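Local coordinates for MutT/nudix family protein (Enterococcus faecalis, PDB 2FML) that is of unknown function but joins a Nudix domain to an NrtR-like winged helix, and so may be a DNA-binding regulator that senses a nucleotide-related ligand, at residues N150-G155 with F224-G229; Q156-S161 with I189-F194; G212-I217 with S262-L267. All coordinates share one frame; numbering follows the deposited sequence.

Interaction 1 of 3, residues N150-G155 with F224-G229; sequences NLERHG and FAKFLG
Arg153, near the C-terminal end of strand 143-154 of the Nudix sheet, meets the C-terminal end of helix 217-228 of the NrtR-like winged-helix region, so this contact joins the two parts of the chain. Strand 150-154 and the helix turn 224-228 approach to 7.5 Å at 64°. The arginine reaches across because its chain is stretched, CG being anti to the backbone N (chi1 -172°) and the later carbons following suit. Its guanidinium then lies beside the carbonyls of the last helical turn. NH1 donates to Phe227 O at 2.8 Å, with that oxygen close to the guanidinium plane. On the same strand's turn, Gly155 O takes a nearly straight bond from NE (2.7 Å, 171°) and a weak one from NH2. Two carbonyls at its edge thus fix the rotation of the flat group, while Leu228 O stands 3.3 Å above one face, offset toward the rim. A positive group is well suited here, since carbonyls at a helix C-terminus probably carry partial negative charge. Just past the helix, Gly229 has positive phi, a backbone shape glycine accepts easily; having no side chain, it lets Arg153 CD rest 3.8 Å from its CA. Phe194 and Val198 of helix 186-200 also touch the arginine. Phe227 offers its carbonyl to Arg153 while its ring is buried against Phe194, Val197 and Leu56. Near the surface Glu152 and Lys226 have opposite charges, but the approach of OE2 of Glu152 to NZ of Lys226, 4.1 Å, is beyond a salt bridge.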
# COMPACT_ATOMS: atom_id res chain seq x y z
N ASN A 150 -21.50 -12.79 -7.95
CA ASN A 150 -20.83 -13.20 -9.16
C ASN A 150 -20.00 -12.07 -9.75
O ASN A 150 -20.51 -10.98 -9.99
CB ASN A 150 -21.89 -13.53 -10.19
CG ASN A 150 -21.68 -14.84 -10.79
OD1 ASN A 150 -22.43 -15.80 -10.48
ND2 ASN A 150 -20.60 -14.96 -11.61
N LEU A 151 -18.74 -12.34 -10.02
CA LEU A 151 -17.88 -11.34 -10.63
C LEU A 151 -17.38 -11.80 -12.03
O LEU A 151 -16.68 -12.81 -12.18
CB LEU A 151 -16.73 -11.05 -9.66
CG LEU A 151 -15.46 -10.50 -10.29
CD1 LEU A 151 -15.59 -9.04 -10.78
CD2 LEU A 151 -14.31 -10.66 -9.29
N GLU A 152 -17.72 -11.04 -13.07
CA GLU A 152 -17.37 -11.42 -14.43
C GLU A 152 -16.72 -10.25 -15.19
O GLU A 152 -17.23 -9.10 -15.14
CB GLU A 152 -18.63 -11.91 -15.13
CG GLU A 152 -18.45 -12.34 -16.51
CD GLU A 152 -19.16 -13.63 -16.81
OE1 GLU A 152 -20.38 -13.74 -16.48
OE2 GLU A 152 -18.52 -14.54 -17.41
N ARG A 153 -15.61 -10.53 -15.87
CA ARG A 153 -14.99 -9.58 -16.79
C ARG A 153 -15.51 -9.63 -18.25
O ARG A 153 -15.53 -10.71 -18.89
CB ARG A 153 -13.48 -9.72 -16.81
CG ARG A 153 -12.86 -8.59 -17.62
CD ARG A 153 -11.38 -8.70 -17.62
NE ARG A 153 -10.74 -7.68 -18.45
CZ ARG A 153 -9.45 -7.37 -18.40
NH1 ARG A 153 -8.60 -7.99 -17.58
NH2 ARG A 153 -8.99 -6.41 -19.18
N HIS A 154 -15.91 -8.47 -18.76
CA HIS A 154 -16.31 -8.31 -20.16
C HIS A 154 -15.51 -7.15 -20.75
O HIS A 154 -15.93 -6.00 -20.65
CB HIS A 154 -17.82 -8.02 -20.27
CG HIS A 154 -18.68 -9.14 -19.78
ND1 HIS A 154 -19.32 -9.09 -18.55
CD2 HIS A 154 -18.99 -10.34 -20.32
CE1 HIS A 154 -20.01 -10.21 -18.38
NE2 HIS A 154 -19.81 -10.99 -19.42
N GLY A 155 -14.36 -7.47 -21.35
CA GLY A 155 -13.53 -6.47 -22.00
C GLY A 155 -12.92 -5.63 -20.91
O GLY A 155 -12.17 -6.14 -20.09
N PHE A 224 -6.87 -17.70 -14.33
CA PHE A 224 -6.24 -16.68 -15.14
C PHE A 224 -7.14 -16.10 -16.25
O PHE A 224 -7.13 -14.90 -16.47
CB PHE A 224 -4.97 -17.23 -15.76
CG PHE A 224 -3.74 -16.95 -14.96
CD1 PHE A 224 -3.62 -17.44 -13.64
CD2 PHE A 224 -2.69 -16.20 -15.52
CE1 PHE A 224 -2.47 -17.18 -12.89
CE2 PHE A 224 -1.53 -15.95 -14.78
CZ PHE A 224 -1.42 -16.45 -13.46
N ALA A 225 -7.92 -16.93 -16.94
CA ALA A 225 -8.77 -16.43 -18.01
C ALA A 225 -9.96 -15.59 -17.46
O ALA A 225 -10.38 -14.63 -18.10
CB ALA A 225 -9.25 -17.56 -18.93
N LYS A 226 -10.50 -15.97 -16.29
CA LYS A 226 -11.56 -15.17 -15.63
C LYS A 226 -11.07 -13.73 -15.30
O LYS A 226 -11.82 -12.76 -15.43
CB LYS A 226 -12.16 -15.81 -14.33
CG LYS A 226 -13.03 -17.10 -14.49
CD LYS A 226 -13.64 -17.31 -15.86
CE LYS A 226 -15.09 -16.87 -16.01
NZ LYS A 226 -15.76 -17.52 -17.25
N PHE A 227 -9.81 -13.60 -14.88
CA PHE A 227 -9.20 -12.27 -14.69
C PHE A 227 -8.82 -11.56 -16.01
O PHE A 227 -8.91 -10.33 -16.09
CB PHE A 227 -8.02 -12.34 -13.73
CG PHE A 227 -8.45 -12.51 -12.30
CD1 PHE A 227 -8.94 -11.41 -11.56
CD2 PHE A 227 -8.39 -13.75 -11.70
CE1 PHE A 227 -9.35 -11.53 -10.24
CE2 PHE A 227 -8.76 -13.89 -10.38
CZ PHE A 227 -9.27 -12.80 -9.64
N LEU A 228 -8.44 -12.34 -17.02
CA LEU A 228 -8.05 -11.82 -18.33
C LEU A 228 -9.26 -11.47 -19.15
O LEU A 228 -9.22 -10.55 -19.95
CB LEU A 228 -7.11 -12.80 -19.07
CG LEU A 228 -5.70 -12.84 -18.43
CD1 LEU A 228 -4.84 -14.02 -18.86
CD2 LEU A 228 -4.95 -11.52 -18.62
N GLY A 229 -10.36 -12.19 -18.92
CA GLY A 229 -11.62 -11.97 -19.62
C GLY A 229 -11.60 -12.66 -20.97
O GLY A 229 -12.26 -12.23 -21.90

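Interaction 2 of 3, residues Q156-S161 with I189-F194; sequences QHITLS and IIIKAF
Phe194 N bonds to Ile190 O at 2.8 Å, the regular helical bond that sets these two residues one turn apart on the same helix face, toward a strand of the Nudix alpha/beta/alpha sandwich. Across from them, strand 157-161 offers Ile158 and Leu160, alternate residues whose side chains leave the same side of the sheet, and the contact is wholly apolar. Helix and strand axes stand 10.6 Å apart at 116°, a spacing filled by branched aliphatic side chains and the Phe194 ring. Leu160 and Ile190 reach toward each other tip to tip, CD1 of Leu160 lying 3.9 Å from CD1 of Ile190. Ile158 serves the rest of the helix face with both its branches. Its CD1 touches both Ile190 CG2, at 3.9 Å, and Ile191 CD1, at 3.8 Å. Beta-branched isoleucine suits the strand, and here its two arms meet different partners: CG1 sits between the backbone N and the carbonyl carbon (chi1 55°), which leaves CG2 turned to the aromatic ring. Leu151, on the adjacent strand, and Leu169 continue the hydrophobic layer. Phe194, its CG anti to the backbone N, slides past Ile158 in the opposite direction and receives a CH-pi contact, Ile158 CG2 standing 3.9 Å from the ring centroid and only 7° off the ring normal.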
# COMPACT_ATOMS: atom_id res chain seq x y z
N GLN A 156 -13.25 -4.35 -20.87
CA GLN A 156 -12.61 -3.46 -19.89
C GLN A 156 -13.52 -3.17 -18.68
O GLN A 156 -13.25 -2.26 -17.91
CB GLN A 156 -12.11 -2.18 -20.57
CG GLN A 156 -11.21 -2.44 -21.84
CD GLN A 156 -10.00 -3.41 -21.61
OE1 GLN A 156 -9.10 -3.14 -20.78
NE2 GLN A 156 -9.98 -4.53 -22.34
N HIS A 157 -14.57 -3.97 -18.53
CA HIS A 157 -15.59 -3.83 -17.48
C HIS A 157 -15.70 -5.12 -16.73
O HIS A 157 -15.43 -6.17 -17.23
CB HIS A 157 -17.00 -3.55 -18.05
CG HIS A 157 -17.08 -2.30 -18.85
ND1 HIS A 157 -17.70 -2.23 -20.08
CD2 HIS A 157 -16.57 -1.07 -18.63
CE1 HIS A 157 -17.57 -1.01 -20.57
NE2 HIS A 157 -16.88 -0.29 -19.71
N ILE A 158 -16.15 -4.98 -15.50
CA ILE A 158 -16.51 -6.10 -14.66
C ILE A 158 -17.89 -5.89 -14.13
O ILE A 158 -18.28 -4.74 -13.83
CB ILE A 158 -15.50 -6.30 -13.48
CG1 ILE A 158 -15.31 -5.03 -12.60
CG2 ILE A 158 -14.19 -6.76 -14.02
CD1 ILE A 158 -14.37 -5.32 -11.36
N THR A 159 -18.64 -6.97 -14.01
CA THR A 159 -19.99 -6.93 -13.44
C THR A 159 -20.01 -7.84 -12.17
O THR A 159 -19.57 -8.96 -12.21
CB THR A 159 -21.02 -7.43 -14.51
OG1 THR A 159 -20.95 -6.56 -15.62
CG2 THR A 159 -22.47 -7.46 -13.99
N LEU A 160 -20.55 -7.31 -11.09
CA LEU A 160 -20.86 -7.99 -9.87
C LEU A 160 -22.36 -8.16 -9.83
O LEU A 160 -23.12 -7.17 -9.88
CB LEU A 160 -20.45 -7.12 -8.68
CG LEU A 160 -19.26 -6.14 -8.69
CD1 LEU A 160 -19.03 -5.64 -7.26
CD2 LEU A 160 -17.98 -6.74 -9.22
N SER A 161 -22.80 -9.40 -9.73
CA SER A 161 -24.21 -9.67 -9.74
C SER A 161 -24.67 -10.63 -8.67
O SER A 161 -23.96 -11.55 -8.31
CB SER A 161 -24.73 -10.06 -11.15
OG SER A 161 -24.01 -11.09 -11.78
N ILE A 189 -12.14 0.83 -5.10
CA ILE A 189 -11.47 -0.17 -4.35
C ILE A 189 -11.58 -1.58 -5.03
O ILE A 189 -10.59 -2.31 -5.09
CB ILE A 189 -11.98 -0.26 -2.86
CG1 ILE A 189 -12.12 1.13 -2.15
CG2 ILE A 189 -11.15 -1.30 -2.12
CD1 ILE A 189 -12.41 0.99 -0.60
N ILE A 190 -12.74 -1.94 -5.55
CA ILE A 190 -12.87 -3.23 -6.25
C ILE A 190 -12.04 -3.30 -7.54
O ILE A 190 -11.34 -4.30 -7.82
CB ILE A 190 -14.35 -3.59 -6.47
CG1 ILE A 190 -14.90 -3.95 -5.10
CG2 ILE A 190 -14.50 -4.86 -7.46
CD1 ILE A 190 -16.36 -4.04 -4.97
N ILE A 191 -12.10 -2.23 -8.32
CA ILE A 191 -11.26 -2.07 -9.51
C ILE A 191 -9.77 -2.14 -9.13
O ILE A 191 -8.99 -2.82 -9.80
CB ILE A 191 -11.63 -0.73 -10.21
CG1 ILE A 191 -13.06 -0.82 -10.76
CG2 ILE A 191 -10.63 -0.28 -11.26
CD1 ILE A 191 -13.25 -1.75 -11.83
N LYS A 192 -9.37 -1.44 -8.08
CA LYS A 192 -7.95 -1.56 -7.61
C LYS A 192 -7.56 -3.02 -7.31
O LYS A 192 -6.49 -3.47 -7.73
CB LYS A 192 -7.65 -0.65 -6.41
CG LYS A 192 -6.16 -0.48 -5.95
CD LYS A 192 -5.30 0.57 -6.76
CE LYS A 192 -5.70 2.03 -6.66
NZ LYS A 192 -4.63 2.94 -7.41
N ALA A 193 -8.43 -3.73 -6.62
CA ALA A 193 -8.22 -5.15 -6.28
C ALA A 193 -8.16 -6.02 -7.52
O ALA A 193 -7.27 -6.92 -7.62
CB ALA A 193 -9.32 -5.66 -5.30
N PHE A 194 -9.07 -5.76 -8.48
CA PHE A 194 -9.13 -6.59 -9.67
C PHE A 194 -7.87 -6.41 -10.54
O PHE A 194 -7.28 -7.40 -11.01
CB PHE A 194 -10.43 -6.30 -10.47
CG PHE A 194 -10.69 -7.28 -11.56
CD1 PHE A 194 -11.42 -8.41 -11.31
CD2 PHE A 194 -10.13 -7.10 -12.83
CE1 PHE A 194 -11.62 -9.36 -12.34
CE2 PHE A 194 -10.30 -8.06 -13.86
CZ PHE A 194 -11.07 -9.18 -13.60

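Interaction 3 of 3, residues G212-I217 with S262-L267; sequences GKDFTI and SKIYQL
Phe215 and Tyr265 form a single antiparallel bridge, a hydrogen-bonded pair with CA atoms 5.2 Å apart, between two segments without regular strand, extended around the bridge. Tyr265 N donates to Phe215 O at 2.8 Å (152°), tilted from the carbonyl plane; the return bond from Phe215 N to Tyr265 O is bent and weak. The pairing is consistent with the small sheet of a winged helix, in which the segment ahead of helix 217-228 would pair with the last strand of the wing. On its far side the bridge is continued by a CA-H...O contact from Thr216 CA to Lys263 O, 3.3 Å.

The Phe215 ring folds back over the bridge: its CG lies between backbone N and carbonyl carbon (chi1 46°), which puts Tyr265 O over the centre of one face, 3.1 Å above the plane. A flat ring fits where it must lie against backbone, and its CZ continues to Leu267 CG at 4.0 Å. The Phe215 and Tyr265 side chains cross at about a right angle, and Tyr265 CE1 meets Ile217 CD1 at 3.8 Å.

Thr216 is the N-cap of helix 217-228; its hydroxyl caps a backbone N there while Glu219 accepts from Thr216 N, as in a capping box. Ile217 and Tyr265 both lie against helix 237-244, Ile217 on Phe240 and both on Lys241, while Phe248 meets the Phe215 ring edge-to-face.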
# COMPACT_ATOMS: atom_id res chain seq x y z
N GLY A 212 -7.68 -23.63 -3.71
CA GLY A 212 -7.75 -24.45 -2.51
C GLY A 212 -6.66 -25.49 -2.29
O GLY A 212 -6.94 -26.66 -1.97
N LYS A 213 -5.41 -25.06 -2.45
CA LYS A 213 -4.25 -25.87 -2.00
C LYS A 213 -3.75 -26.94 -2.97
O LYS A 213 -2.59 -27.33 -2.89
CB LYS A 213 -4.42 -26.44 -0.56
CG LYS A 213 -4.05 -25.47 0.60
CD LYS A 213 -5.04 -24.29 0.77
CE LYS A 213 -4.48 -22.99 0.19
NZ LYS A 213 -5.59 -22.04 -0.20
N ASP A 214 -4.60 -27.42 -3.88
CA ASP A 214 -4.05 -28.07 -5.07
C ASP A 214 -4.82 -27.79 -6.38
O ASP A 214 -6.00 -27.43 -6.35
CB ASP A 214 -3.72 -29.57 -4.83
CG ASP A 214 -4.92 -30.49 -4.97
OD1 ASP A 214 -5.19 -31.22 -3.99
OD2 ASP A 214 -5.56 -30.51 -6.05
N PHE A 215 -4.12 -27.95 -7.51
CA PHE A 215 -4.66 -27.57 -8.82
C PHE A 215 -3.93 -28.12 -10.04
O PHE A 215 -2.70 -28.21 -10.05
CB PHE A 215 -4.72 -26.04 -8.92
CG PHE A 215 -3.47 -25.34 -8.45
CD1 PHE A 215 -2.44 -25.04 -9.34
CD2 PHE A 215 -3.34 -24.91 -7.13
CE1 PHE A 215 -1.29 -24.36 -8.90
CE2 PHE A 215 -2.19 -24.22 -6.68
CZ PHE A 215 -1.18 -23.95 -7.57
N THR A 216 -4.70 -28.46 -11.08
CA THR A 216 -4.16 -28.68 -12.42
C THR A 216 -3.79 -27.37 -13.17
O THR A 216 -4.24 -26.23 -12.82
CB THR A 216 -5.13 -29.52 -13.31
OG1 THR A 216 -6.37 -28.81 -13.46
CG2 THR A 216 -5.41 -30.88 -12.72
N ILE A 217 -2.98 -27.53 -14.21
CA ILE A 217 -2.72 -26.44 -15.15
C ILE A 217 -4.02 -25.90 -15.82
O ILE A 217 -4.17 -24.70 -15.98
CB ILE A 217 -1.59 -26.79 -16.17
CG1 ILE A 217 -0.30 -27.20 -15.45
CG2 ILE A 217 -1.30 -25.60 -17.07
CD1 ILE A 217 0.22 -26.19 -14.39
N SER A 262 -3.55 -36.19 -15.37
CA SER A 262 -2.71 -34.97 -15.25
C SER A 262 -2.35 -34.45 -13.85
O SER A 262 -3.02 -34.77 -12.85
CB SER A 262 -3.31 -33.84 -16.09
OG SER A 262 -4.53 -33.39 -15.49
N LYS A 263 -1.29 -33.58 -13.80
CA LYS A 263 -0.66 -33.20 -12.53
C LYS A 263 -1.38 -32.13 -11.68
O LYS A 263 -1.99 -31.16 -12.17
CB LYS A 263 0.84 -32.84 -12.70
CG LYS A 263 1.79 -33.94 -12.20
CD LYS A 263 2.37 -34.79 -13.36
CE LYS A 263 2.87 -36.18 -12.93
NZ LYS A 263 4.04 -36.64 -14.27
N ILE A 264 -1.25 -32.39 -10.37
CA ILE A 264 -1.70 -31.56 -9.27
C ILE A 264 -0.48 -30.77 -8.78
O ILE A 264 0.60 -31.34 -8.59
CB ILE A 264 -2.21 -32.49 -8.12
CG1 ILE A 264 -3.48 -33.24 -8.53
CG2 ILE A 264 -2.46 -31.71 -6.86
CD1 ILE A 264 -3.77 -34.51 -7.67
N TYR A 265 -0.67 -29.46 -8.57
CA TYR A 265 0.34 -28.56 -7.98
C TYR A 265 -0.24 -27.72 -6.82
O TYR A 265 -1.44 -27.42 -6.79
CB TYR A 265 0.89 -27.57 -9.03
CG TYR A 265 1.48 -28.19 -10.27
CD1 TYR A 265 0.64 -28.66 -11.29
CD2 TYR A 265 2.86 -28.31 -10.44
CE1 TYR A 265 1.18 -29.26 -12.46
CE2 TYR A 265 3.40 -28.89 -11.61
CZ TYR A 265 2.55 -29.36 -12.61
OH TYR A 265 3.05 -29.92 -13.75
N GLN A 266 0.62 -27.34 -5.89
CA GLN A 266 0.31 -26.27 -4.94
C GLN A 266 1.33 -25.19 -5.15
O GLN A 266 2.35 -25.43 -5.79
CB GLN A 266 0.35 -26.75 -3.49
CG GLN A 266 1.73 -27.07 -2.91
CD GLN A 266 1.68 -27.95 -1.66
OE1 GLN A 266 2.72 -28.33 -1.12
NE2 GLN A 266 0.48 -28.28 -1.20
N LEU A 267 1.04 -24.00 -4.64
CA LEU A 267 1.98 -22.90 -4.62
C LEU A 267 3.05 -23.25 -3.60
O LEU A 267 2.73 -23.92 -2.61
CB LEU A 267 1.27 -21.62 -4.18
CG LEU A 267 0.09 -21.16 -5.02
CD1 LEU A 267 -0.83 -20.33 -4.13
CD2 LEU A 267 0.57 -20.35 -6.21

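Interactions 1 and 2 adjoin, their centres about 9 Å apart, on strands 143-154 and 157-162, neighbours in the Nudix sheet. The helices 186-200 and 217-228, successive in the chain, meet there too, Phe227 CD1 lying 3.5 Å from Phe194 CE1. Interaction 3 lies about 21 Å from interaction 1 and 26 Å from interaction 2, centre to centre, within the winged-helix region. Interaction 2 falls, in sequence, between the segments of interaction 1, whereas those of 1 and 3 alternate. Helix 217-228 connects the sites: interaction 3 is at its start, interaction 1 at its end. It could therefore couple the Nudix sheet to the putative DNA-binding region.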